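Local atomic coordinates of putative adenylate cyclase (Vibrio parahaemolyticus, PDB entry 2ACA), a protein that is of unknown function but, as a CYTH-domain protein related to class IV adenylate cyclases, may convert ATP to cyclic AMP. Residues Tyr48-Pro51 against Gln52-Thr56. Sequence-based numbering, arbitrary orientation.
Sequences YDTP and QRTLT
The type I turn that leads from strand 35-49 into helix 54-57 of the CYTH domain is braced by the carboxylate of Asp49, which accepts N-H groups from the first turn of the helix. With chi1 at -153°, CG of Asp49 stands roughly opposite the backbone N, which turns the carboxylate toward the N-H groups of Leu55 and Thr56. Asp49 OD1 accepts Leu55 N on its syn side at 3.0 Å and the neighbouring Thr50 N on its anti side. Asp49 OD2 takes both Thr56 N, again syn, at 2.8 Å, and the hydroxyl of Thr56, whose OG1 lies 2.7 Å away nearly in line with the C-O bond. Four donors thus fix the rotation of the carboxylate, and its negative charge probably interacts favourably with the helix N-terminus. Thr50 ties down the turn, which runs from Thr50 to Arg53. Thr50 O accepts Arg53 N at 3.0 Å from well above the carbonyl plane. Gln52 NE2 donates to Thr50 OG1 at 2.9 Å, nearly straight and in the plane of the Gln52 amide. A longer bond joins Thr54 N to Thr50 OG1 at 3.3 Å. Arg53, the N-cap residue, has a left-handed backbone conformation as the chain turns into the helix. Its side chain, bent at chi2, brings NH1 back to Thr50 O in a weak bond, and the same NH1 forms a salt bridge with Glu106. Strand 106-120 flanks the turn through Ile108, which touches Asp49, Arg53 and Thr56, while Leu55 packs on Leu62 of strand 61-68 and on Tyr105.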
loop_
_atom_site.group_PDB
_atom_site.type_symbol
_atom_site.label_atom_id
_atom_site.label_comp_id
_atom_site.label_asym_id
_atom_site.label_seq_id
_atom_site.Cartn_x
_atom_site.Cartn_y
_atom_site.Cartn_z
ATOM N N TYR A 48 1.839 12.815 -5.982
ATOM C CA TYR A 48 2.572 13.327 -4.824
ATOM C C TYR A 48 4.038 13.616 -5.074
ATOM O O TYR A 48 4.661 13.057 -5.981
ATOM C CB TYR A 48 2.508 12.339 -3.661
ATOM C CG TYR A 48 1.146 12.152 -3.068
ATOM C CD1 TYR A 48 0.196 11.361 -3.701
ATOM C CD2 TYR A 48 0.806 12.760 -1.865
ATOM C CE1 TYR A 48 -1.057 11.181 -3.151
ATOM C CE2 TYR A 48 -0.449 12.584 -1.306
ATOM C CZ TYR A 48 -1.372 11.796 -1.955
ATOM O OH TYR A 48 -2.615 11.622 -1.419
ATOM N N ASP A 49 4.583 14.486 -4.231
ATOM C CA ASP A 49 5.992 14.842 -4.279
ATOM C C ASP A 49 6.341 15.664 -3.037
ATOM O O ASP A 49 5.457 16.132 -2.325
ATOM C CB ASP A 49 6.328 15.636 -5.548
ATOM C CG ASP A 49 7.787 15.464 -5.969
ATOM O OD1 ASP A 49 8.612 15.110 -5.096
ATOM O OD2 ASP A 49 8.113 15.683 -7.158
ATOM N N THR A 50 7.631 15.828 -2.774
ATOM C CA THR A 50 8.077 16.595 -1.621
ATOM C C THR A 50 7.999 18.083 -1.948
ATOM O O THR A 50 7.671 18.467 -3.077
ATOM C CB THR A 50 9.527 16.249 -1.260
ATOM O OG1 THR A 50 10.392 16.658 -2.324
ATOM C CG2 THR A 50 9.682 14.746 -1.047
ATOM N N PRO A 51 8.295 18.945 -0.965
ATOM C CA PRO A 51 8.242 20.389 -1.215
ATOM C C PRO A 51 9.159 20.854 -2.351
ATOM O O PRO A 51 8.748 21.662 -3.183
ATOM C CB PRO A 51 8.629 20.982 0.136
ATOM C CG PRO A 51 8.038 19.988 1.098
ATOM C CD PRO A 51 8.460 18.671 0.475
ATOM N N GLN A 52 10.390 20.349 -2.405
ATOM C CA GLN A 52 11.295 20.768 -3.473
ATOM C C GLN A 52 11.076 19.997 -4.773
ATOM O O GLN A 52 11.837 20.151 -5.729
ATOM C CB GLN A 52 12.766 20.661 -3.043
ATOM C CG GLN A 52 13.219 19.279 -2.616
ATOM C CD GLN A 52 13.127 19.082 -1.120
ATOM O OE1 GLN A 52 13.801 19.769 -0.353
ATOM N NE2 GLN A 52 12.289 18.145 -0.694
ATOM N N ARG A 53 10.032 19.170 -4.804
ATOM C CA ARG A 53 9.690 18.402 -5.999
ATOM C C ARG A 53 10.805 17.456 -6.425
ATOM O O ARG A 53 11.128 17.342 -7.609
ATOM C CB ARG A 53 9.353 19.367 -7.141
ATOM C CG ARG A 53 8.184 20.294 -6.835
ATOM C CD ARG A 53 6.882 19.513 -6.731
ATOM N NE ARG A 53 5.716 20.375 -6.550
ATOM C CZ ARG A 53 5.351 20.926 -5.395
ATOM N NH1 ARG A 53 6.060 20.710 -4.296
ATOM N NH2 ARG A 53 4.264 21.686 -5.336
ATOM N N THR A 54 11.367 16.763 -5.441
ATOM C CA THR A 54 12.463 15.815 -5.638
ATOM C C THR A 54 12.180 14.682 -6.631
ATOM O O THR A 54 13.016 14.369 -7.485
ATOM C CB THR A 54 12.867 15.224 -4.277
ATOM O OG1 THR A 54 13.297 16.297 -3.431
ATOM C CG2 THR A 54 13.988 14.196 -4.424
ATOM N N LEU A 55 11.016 14.060 -6.512
ATOM C CA LEU A 55 10.654 12.990 -7.422
ATOM C C LEU A 55 10.542 13.500 -8.869
ATOM O O LEU A 55 10.987 12.835 -9.805
ATOM C CB LEU A 55 9.337 12.358 -6.980
ATOM C CG LEU A 55 9.439 11.632 -5.636
ATOM C CD1 LEU A 55 8.072 11.143 -5.213
ATOM C CD2 LEU A 55 10.418 10.477 -5.759
ATOM N N THR A 56 9.961 14.682 -9.044
ATOM C CA THR A 56 9.803 15.247 -10.377
ATOM C C THR A 56 11.154 15.577 -11.021
ATOM O O THR A 56 11.334 15.392 -12.220
ATOM C CB THR A 56 8.916 16.512 -10.340
ATOM O OG1 THR A 56 7.656 16.189 -9.740
ATOM C CG2 THR A 56 8.652 17.023 -11.752
#